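Local coordinates for protein sulfoquinovosidase (Escherichia coli, PDB 5OHT) that hydrolyses sulfoquinovosyl diacylglycerides and simple sulfoquinovosides such as sulfoquinovosyl glycerol, releasing sulfoquinovose for sulfoglycolysis, at residues D289-R294 and W304-N309; A332-Y337 and G400-D405; T627-E632 and G646-V651. All coordinates share one frame; numbering follows the deposited sequence.

Contact 1 of 3, residues D289-R294 and W304-N309. With 9VH ([(3~{S},4~{R},5~{R})-4,5-bis(oxidanyl)piperidin-3-yl]methanesulfonic acid), chain D.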
# COMPACT_ATOMS: atom_id res chain seq x y z
N ASP A 289 3.98 2.01 -22.37
CA ASP A 289 4.83 1.60 -23.49
C ASP A 289 5.61 2.75 -24.14
O ASP A 289 6.12 2.59 -25.26
CB ASP A 289 3.99 0.80 -24.54
CG ASP A 289 3.00 1.67 -25.34
OD1 ASP A 289 2.54 2.72 -24.84
OD2 ASP A 289 2.57 1.23 -26.48
N TRP A 290 5.80 3.88 -23.44
CA TRP A 290 6.66 4.95 -23.89
C TRP A 290 8.10 4.48 -24.27
O TRP A 290 8.80 5.16 -25.05
CB TRP A 290 6.74 6.07 -22.86
CG TRP A 290 7.64 5.70 -21.68
CD1 TRP A 290 7.41 4.73 -20.78
CD2 TRP A 290 8.89 6.30 -21.32
NE1 TRP A 290 8.48 4.65 -19.90
CE2 TRP A 290 9.38 5.61 -20.19
CE3 TRP A 290 9.67 7.34 -21.87
CZ2 TRP A 290 10.62 5.91 -19.58
CZ3 TRP A 290 10.91 7.65 -21.27
CH2 TRP A 290 11.38 6.91 -20.12
N SER A 291 8.53 3.36 -23.67
CA SER A 291 9.88 2.81 -23.88
C SER A 291 9.89 1.62 -24.78
O SER A 291 10.94 0.97 -24.94
CB SER A 291 10.51 2.42 -22.51
OG SER A 291 9.66 1.56 -21.80
N GLY A 292 8.76 1.30 -25.39
CA GLY A 292 8.62 0.05 -26.17
C GLY A 292 7.84 -1.02 -25.45
O GLY A 292 7.50 -0.87 -24.26
N ILE A 293 7.56 -2.10 -26.19
CA ILE A 293 6.82 -3.27 -25.70
C ILE A 293 7.63 -4.57 -25.71
O ILE A 293 8.65 -4.68 -26.41
CB ILE A 293 5.49 -3.54 -26.48
CG1 ILE A 293 5.77 -3.91 -27.96
CG2 ILE A 293 4.50 -2.38 -26.28
CD1 ILE A 293 4.53 -4.45 -28.66
N ARG A 294 7.20 -5.52 -24.90
CA ARG A 294 7.60 -6.97 -24.98
C ARG A 294 6.41 -7.84 -24.95
O ARG A 294 5.69 -7.85 -23.93
CB ARG A 294 8.57 -7.36 -23.82
CG ARG A 294 9.30 -8.73 -24.03
CD ARG A 294 10.08 -9.18 -22.79
NE ARG A 294 11.17 -8.26 -22.44
CZ ARG A 294 12.42 -8.35 -22.88
NH1 ARG A 294 13.34 -7.52 -22.49
NH2 ARG A 294 12.77 -9.29 -23.74
N TRP A 304 11.63 -3.17 -20.62
CA TRP A 304 12.26 -2.56 -19.42
C TRP A 304 13.63 -1.98 -19.74
O TRP A 304 14.67 -2.48 -19.25
CB TRP A 304 12.36 -3.59 -18.26
CG TRP A 304 11.00 -4.11 -17.72
CD1 TRP A 304 9.74 -3.84 -18.19
CD2 TRP A 304 10.83 -5.00 -16.60
NE1 TRP A 304 8.80 -4.48 -17.41
CE2 TRP A 304 9.44 -5.22 -16.44
CE3 TRP A 304 11.73 -5.64 -15.72
CZ2 TRP A 304 8.94 -6.02 -15.43
CZ3 TRP A 304 11.22 -6.47 -14.71
CH2 TRP A 304 9.83 -6.66 -14.59
N ASN A 305 13.64 -0.88 -20.53
CA ASN A 305 14.83 -0.05 -20.73
C ASN A 305 14.37 1.39 -20.75
O ASN A 305 13.60 1.77 -21.62
CB ASN A 305 15.52 -0.45 -22.06
CG ASN A 305 16.93 0.12 -22.16
OD1 ASN A 305 17.79 -0.22 -21.38
ND2 ASN A 305 17.14 1.00 -23.13
N TRP A 306 14.78 2.19 -19.76
CA TRP A 306 14.09 3.44 -19.42
C TRP A 306 14.54 4.67 -20.23
O TRP A 306 15.11 5.65 -19.70
CB TRP A 306 14.10 3.69 -17.88
CG TRP A 306 13.85 2.39 -17.14
CD1 TRP A 306 14.71 1.77 -16.28
CD2 TRP A 306 12.72 1.53 -17.26
NE1 TRP A 306 14.17 0.59 -15.83
CE2 TRP A 306 12.96 0.40 -16.43
CE3 TRP A 306 11.54 1.59 -17.98
CZ2 TRP A 306 12.05 -0.62 -16.27
CZ3 TRP A 306 10.63 0.56 -17.84
CH2 TRP A 306 10.87 -0.51 -16.95
N LYS A 307 14.29 4.55 -21.53
CA LYS A 307 14.60 5.58 -22.52
C LYS A 307 13.40 5.66 -23.48
O LYS A 307 12.89 4.64 -23.92
CB LYS A 307 15.85 5.17 -23.30
CG LYS A 307 17.11 5.29 -22.51
CD LYS A 307 18.29 4.55 -23.15
CE LYS A 307 19.60 4.78 -22.37
NZ LYS A 307 20.49 3.62 -22.59
N TRP A 308 13.02 6.90 -23.84
CA TRP A 308 11.96 7.13 -24.82
C TRP A 308 12.26 6.44 -26.16
O TRP A 308 13.36 6.56 -26.72
CB TRP A 308 11.74 8.66 -24.96
CG TRP A 308 11.05 9.13 -26.23
CD1 TRP A 308 9.99 8.56 -26.91
CD2 TRP A 308 11.36 10.34 -26.90
NE1 TRP A 308 9.69 9.34 -28.06
CE2 TRP A 308 10.51 10.43 -28.05
CE3 TRP A 308 12.35 11.34 -26.70
CZ2 TRP A 308 10.63 11.49 -28.99
CZ3 TRP A 308 12.43 12.42 -27.64
CH2 TRP A 308 11.57 12.46 -28.75
N ASN A 309 11.34 5.64 -26.64
CA ASN A 309 11.45 4.96 -27.91
C ASN A 309 10.69 5.77 -28.99
O ASN A 309 9.45 5.78 -29.05
CB ASN A 309 10.91 3.55 -27.76
CG ASN A 309 11.08 2.70 -29.00
OD1 ASN A 309 10.76 3.12 -30.09
ND2 ASN A 309 11.46 1.44 -28.82
O1 9VH D . 3.89 -5.97 -17.76
S1 9VH D . 4.80 -5.05 -17.15
O2 9VH D . 5.82 -4.43 -17.90
O3 9VH D . 5.51 -5.73 -16.02
C1 9VH D . 3.89 -3.71 -16.41
C2 9VH D . 2.68 -4.09 -15.53
C3 9VH D . 3.08 -4.85 -14.27
N1 9VH D . 2.97 -4.17 -12.96
C4 9VH D . 1.64 -3.61 -12.72
C5 9VH D . 0.85 -3.26 -13.99
O4 9VH D . -0.02 -2.17 -13.74
C6 9VH D . 1.76 -2.91 -15.16
O5 9VH D . 0.92 -2.61 -16.29
O HOH W 1 13.68 2.02 -25.07
O HOH W 2 10.72 -6.20 -20.52

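Contact 2 of 3, residues A332-Y337 and G400-D405. With 9VH ([(3~{S},4~{R},5~{R})-4,5-bis(oxidanyl)piperidin-3-yl]methanesulfonic acid), chain D.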
# COMPACT_ATOMS: atom_id res chain seq x y z
N ALA A 332 4.35 8.35 -17.71
CA ALA A 332 5.11 7.23 -18.23
C ALA A 332 5.19 6.05 -17.20
O ALA A 332 4.24 5.83 -16.42
CB ALA A 332 6.48 7.75 -18.64
N TYR A 333 6.29 5.29 -17.23
CA TYR A 333 6.45 4.03 -16.47
C TYR A 333 7.93 3.79 -16.20
O TYR A 333 8.75 3.84 -17.16
CB TYR A 333 5.83 2.83 -17.24
CG TYR A 333 6.01 1.48 -16.56
CD1 TYR A 333 7.22 0.78 -16.64
CD2 TYR A 333 5.01 0.94 -15.70
CE1 TYR A 333 7.42 -0.41 -15.94
CE2 TYR A 333 5.23 -0.24 -15.00
CZ TYR A 333 6.46 -0.89 -15.10
OH TYR A 333 6.67 -2.06 -14.43
N ILE A 334 8.30 3.47 -14.96
CA ILE A 334 9.63 2.95 -14.61
C ILE A 334 9.55 1.90 -13.43
O ILE A 334 8.54 1.89 -12.65
CB ILE A 334 10.59 4.08 -14.30
CG1 ILE A 334 12.05 3.59 -14.14
CG2 ILE A 334 10.17 4.86 -13.04
CD1 ILE A 334 13.04 4.73 -14.21
N ASN A 335 10.52 1.00 -13.36
CA ASN A 335 10.76 0.11 -12.22
C ASN A 335 12.25 0.04 -11.95
O ASN A 335 13.06 0.57 -12.76
CB ASN A 335 9.99 -1.24 -12.35
CG ASN A 335 10.65 -2.23 -13.30
OD1 ASN A 335 11.86 -2.43 -13.25
ND2 ASN A 335 9.84 -2.85 -14.17
N PRO A 336 12.67 -0.53 -10.78
CA PRO A 336 14.11 -0.51 -10.41
C PRO A 336 14.95 -1.68 -10.95
O PRO A 336 16.06 -1.99 -10.39
CB PRO A 336 14.04 -0.49 -8.88
CG PRO A 336 12.88 -1.31 -8.57
CD PRO A 336 11.87 -1.13 -9.70
N TYR A 337 14.43 -2.38 -11.97
CA TYR A 337 15.14 -3.45 -12.66
C TYR A 337 15.39 -3.05 -14.16
O TYR A 337 14.79 -2.09 -14.68
CB TYR A 337 14.35 -4.77 -12.57
CG TYR A 337 13.64 -4.99 -11.21
CD1 TYR A 337 14.37 -4.89 -10.01
CD2 TYR A 337 12.29 -5.33 -11.14
CE1 TYR A 337 13.75 -5.06 -8.76
CE2 TYR A 337 11.67 -5.53 -9.89
CZ TYR A 337 12.40 -5.38 -8.71
OH TYR A 337 11.81 -5.58 -7.46
N GLY A 400 4.65 14.62 -16.77
CA GLY A 400 4.04 15.12 -15.53
C GLY A 400 3.93 14.10 -14.36
O GLY A 400 3.45 14.46 -13.27
N GLY A 401 4.37 12.87 -14.59
CA GLY A 401 4.30 11.79 -13.62
C GLY A 401 4.53 10.43 -14.28
O GLY A 401 4.83 10.34 -15.49
N TRP A 402 4.43 9.38 -13.49
CA TRP A 402 4.68 8.03 -13.94
C TRP A 402 4.26 6.99 -12.86
O TRP A 402 4.21 7.31 -11.65
CB TRP A 402 6.16 7.83 -14.34
CG TRP A 402 7.16 8.20 -13.30
CD1 TRP A 402 7.57 7.41 -12.22
CD2 TRP A 402 7.87 9.44 -13.17
NE1 TRP A 402 8.48 8.11 -11.46
CE2 TRP A 402 8.64 9.37 -11.98
CE3 TRP A 402 7.89 10.64 -13.93
CZ2 TRP A 402 9.45 10.42 -11.55
CZ3 TRP A 402 8.68 11.69 -13.50
CH2 TRP A 402 9.47 11.58 -12.32
N MET A 403 3.94 5.78 -13.33
CA MET A 403 3.91 4.58 -12.48
C MET A 403 5.33 4.21 -12.09
O MET A 403 6.18 4.04 -12.98
CB MET A 403 3.26 3.43 -13.26
CG MET A 403 3.08 2.12 -12.45
SD MET A 403 2.23 0.77 -13.30
CE MET A 403 0.52 1.16 -12.99
N ALA A 404 5.61 4.17 -10.76
CA ALA A 404 6.85 3.69 -10.24
C ALA A 404 6.61 2.31 -9.57
O ALA A 404 6.18 2.19 -8.41
CB ALA A 404 7.43 4.71 -9.27
N ASP A 405 6.83 1.27 -10.38
CA ASP A 405 6.33 -0.08 -10.12
C ASP A 405 7.30 -1.00 -9.40
O ASP A 405 8.47 -0.68 -9.26
CB ASP A 405 5.95 -0.64 -11.50
CG ASP A 405 5.02 -1.83 -11.48
OD1 ASP A 405 4.43 -2.18 -10.46
OD2 ASP A 405 4.88 -2.42 -12.55
O1 9VH D . 3.89 -5.97 -17.76
S1 9VH D . 4.80 -5.05 -17.15
O2 9VH D . 5.82 -4.43 -17.90
O3 9VH D . 5.51 -5.73 -16.02
C1 9VH D . 3.89 -3.71 -16.41
C2 9VH D . 2.68 -4.09 -15.53
C3 9VH D . 3.08 -4.85 -14.27
N1 9VH D . 2.97 -4.17 -12.96
C4 9VH D . 1.64 -3.61 -12.72
C5 9VH D . 0.85 -3.26 -13.99
O4 9VH D . -0.02 -2.17 -13.74
C6 9VH D . 1.76 -2.91 -15.16
O5 9VH D . 0.92 -2.61 -16.29

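Contact 3 of 3, residues T627-E632 and G646-V651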
# COMPACT_ATOMS: atom_id res chain seq x y z
N THR A 627 -27.28 -2.67 0.23
CA THR A 627 -27.51 -2.48 1.65
C THR A 627 -26.21 -2.06 2.36
O THR A 627 -25.13 -2.57 2.03
CB THR A 627 -28.02 -3.83 2.26
OG1 THR A 627 -29.28 -4.18 1.63
CG2 THR A 627 -28.21 -3.72 3.79
N LEU A 628 -26.28 -1.12 3.30
CA LEU A 628 -25.10 -0.56 3.99
C LEU A 628 -25.49 -0.07 5.37
O LEU A 628 -26.68 -0.16 5.76
CB LEU A 628 -24.47 0.57 3.16
CG LEU A 628 -25.46 1.72 2.84
CD1 LEU A 628 -24.90 2.96 3.44
CD2 LEU A 628 -25.89 1.85 1.40
N TYR A 629 -24.51 0.42 6.12
CA TYR A 629 -24.73 0.93 7.47
C TYR A 629 -24.43 2.41 7.57
O TYR A 629 -23.37 2.89 7.11
CB TYR A 629 -23.89 0.17 8.48
CG TYR A 629 -24.06 0.66 9.88
CD1 TYR A 629 -25.19 0.31 10.65
CD2 TYR A 629 -23.10 1.48 10.45
CE1 TYR A 629 -25.35 0.79 11.97
CE2 TYR A 629 -23.24 1.97 11.76
CZ TYR A 629 -24.39 1.62 12.51
OH TYR A 629 -24.48 2.11 13.75
N LEU A 630 -25.38 3.19 8.14
CA LEU A 630 -25.16 4.61 8.45
C LEU A 630 -24.98 4.77 9.95
O LEU A 630 -25.82 4.32 10.70
CB LEU A 630 -26.30 5.48 7.94
CG LEU A 630 -26.57 5.48 6.44
CD1 LEU A 630 -27.83 6.25 6.07
CD2 LEU A 630 -25.42 6.12 5.69
N PRO A 631 -23.90 5.44 10.39
CA PRO A 631 -23.83 5.81 11.79
C PRO A 631 -24.77 6.95 12.04
O PRO A 631 -25.33 7.52 11.10
CB PRO A 631 -22.38 6.25 11.93
CG PRO A 631 -22.02 6.83 10.59
CD PRO A 631 -22.84 6.10 9.59
N GLU A 632 -24.98 7.26 13.32
CA GLU A 632 -26.00 8.21 13.72
C GLU A 632 -25.64 9.64 13.39
O GLU A 632 -24.70 10.21 13.98
CB GLU A 632 -26.28 8.08 15.26
CG GLU A 632 -27.45 8.95 15.73
CD GLU A 632 -28.72 8.64 14.94
OE1 GLU A 632 -29.23 7.54 15.09
OE2 GLU A 632 -29.17 9.47 14.14
N GLY A 646 -29.28 7.25 11.31
CA GLY A 646 -28.51 6.04 11.59
C GLY A 646 -29.25 4.74 11.47
O GLY A 646 -30.45 4.68 11.73
N GLY A 647 -28.54 3.68 11.04
CA GLY A 647 -29.13 2.36 10.94
C GLY A 647 -28.71 1.64 9.67
O GLY A 647 -28.03 2.20 8.78
N GLU A 648 -29.11 0.39 9.59
CA GLU A 648 -28.98 -0.38 8.38
C GLU A 648 -29.95 0.18 7.35
O GLU A 648 -31.13 0.40 7.68
CB GLU A 648 -29.32 -1.83 8.67
CG GLU A 648 -28.96 -2.73 7.54
CD GLU A 648 -27.85 -3.67 7.90
OE1 GLU A 648 -26.73 -3.21 8.33
OE2 GLU A 648 -28.16 -4.87 7.68
N VAL A 649 -29.50 0.40 6.11
CA VAL A 649 -30.39 0.92 5.08
C VAL A 649 -30.16 0.23 3.75
O VAL A 649 -29.03 -0.30 3.50
CB VAL A 649 -30.30 2.46 4.96
CG1 VAL A 649 -30.51 3.20 6.29
CG2 VAL A 649 -28.98 2.92 4.35
N THR A 650 -31.19 0.24 2.89
CA THR A 650 -31.08 -0.24 1.52
C THR A 650 -31.49 0.90 0.56
O THR A 650 -32.52 1.58 0.79
CB THR A 650 -31.91 -1.51 1.29
OG1 THR A 650 -31.41 -2.56 2.12
CG2 THR A 650 -31.78 -2.01 -0.16
N VAL A 651 -30.69 1.15 -0.51
CA VAL A 651 -31.01 2.16 -1.51
C VAL A 651 -30.93 1.57 -2.92
O VAL A 651 -30.20 0.59 -3.19
CB VAL A 651 -30.12 3.42 -1.43
CG1 VAL A 651 -30.44 4.27 -0.21
CG2 VAL A 651 -28.62 3.09 -1.55

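Contact 1 of 3, residues D289-R294 and W304-N309
The carbonyl oxygen of W290 takes the backbone N-H of N309 in an almost perfectly straight bond (N309 N to W290 O 3.0 Å, 178° at the hydrogen), with the donor lying in the carbonyl plane. The indole of W290 packs against the backbone of W306-W308: its CZ3 comes within 3.4 Å of W308 N and also touches W308 CB, while K307 O sits over one face. A chi1 of 76° places CG between the backbone N and carbonyl carbon, which turns the six-membered ring across the turning chain of W306-W308. Cutting W290 back to alanine is likely to open a gap against this backbone and leave Y333 O without the N-H of the indole. S291 adds to the contact, its CB 3.3 Å from N305 O, while its OG is hydrogen-bonded to M303 O. Water 1 bridges the chains, 2.9 Å from S291 O and 3.0 Å from K307 O, able to donate to either. W306 centres an inverse gamma turn. At the start of 304-309, W304 NE1 points straight at 9VH O2, 3.0 Å away, gripping the sulfonate of the bound sugar mimic in the indole plane. This loop of the TIM-barrel domain packs against helix 343-351 through N305, W306 and K307, against helix 380-395 through W290 and K307, and against strand 337-339 through W304 and W306.

Contact 2 of 3, residues A332-Y337 and G400-D405
The Y333 ring meets its partners at the edge: M403 SD and D405 OD2 both lie near its plane, beside the CE2 side of the ring. The sulfur, 3.6 Å from Y333 CE2, makes a Met-aromatic contact 81° off the ring normal. The carboxylate of D405 stands nearly upright to the ring, their planes 82° apart, and its OD2 lies 2.6 Å from Y333 OH, which donates to it from the anti side. OD2 is gripped twice, because N1 of the bound iminosugar 9VH also donates to it at 2.6 Å; D405 is the catalytic nucleophile. With CG trans to the backbone N (chi1 177°), the Y333 side chain runs out far enough for its hydroxyl to meet OD2. That hydroxyl in turn accepts N335 ND2 at 3.3 Å, lying in the amide plane of N335, while N335 OD1 takes Y337 N in an Asx turn, so the amide's rotation is fixed from both ends. P336 CG rests over one face of the Y337 ring. On the other side of the sheet from Y333 and M403, I334 CG2 packs 3.7 Å from W402 CD1, the two side chains running side by side. The backbones pair in parallel register from A332 with W402 to I334 with A404, finishing with D405 N to I334 O at 2.9 Å. These are adjacent strands of the (beta/alpha)8 barrel of family 31, placing the nucleophile at a strand's C-terminal end, as is usual in TIM-barrel glycosidases. Helix 380-395 packs against A332 and W402, helix 422-443 against I334, W402 and A404, and W469 of strand 468-469 touches M403 and D405.

Contact 3 of 3, residues T627-E632 and G646-V651
V649 overlaps two leucines of the opposing strand with one methyl: its CG2 lies 4.0 Å from L628 CG and 3.9 Å from L630 CD1. The rotation about its CA-CB bond (chi1 -54°) sets CG2 between the backbone N and the carbonyl carbon, from where it reaches both. The L630 side chain crosses that of V649 at about a right angle, and L628 CD2 extends the apolar patch to V651 CG2. F644, F661 and L614 lie against this face, so the leucines are buried between the pair of strands and the neighbouring six-stranded sheet of the C-terminal domain. Strands 625-630 and 647-652 form a two-stranded antiparallel ribbon, in which L628 with V649 and L630 with G647 are the hydrogen-bonded pairs. Each is closed by two backbone bonds, among them V649 N to L628 O at 2.9 Å and G647 N to L630 O at 2.8 Å. G647 has phi 139° and psi 174°, where a side chain would press on the carbonyl of the residue before. The other face carries T627, Y629, E648 and T650 and is more polar. In the non-hydrogen-bonded pair T627-T650 the hydroxyls are joined, OG1 to OG1 at 2.7 Å, and either may be the donor. E648 CG lies 4.0 Å from T627 CG2. The Y629 ring lies obliquely by G647, with its hydroxyl bonded to D597 and H599 meeting the ring edge-to-face. At the ribbon's end the carboxylate of E632 comes near G646 N, with OE2 in a salt bridge to R645.

Along the chain the three contacts follow in series. Contacts 1 and 2 belong to the TIM-barrel domain, with centres 11 Å apart, and they touch: W290 NE1 and W306 NE1 probably donate to backbone oxygens of Y333 and Y337, and W304 packs on N335. Both meet the ligand, contact 1 at the sulfonate and contact 2 at the ring nitrogen, so substrate recognition and the nucleophile are built on adjoining pieces of the barrel. Contact 3 lies in the C-terminal domain, on the opposite side of the chain's centre, with its centre 49 Å from that of contact 1 and 41 Å from that of contact 2, away from the annotated sites.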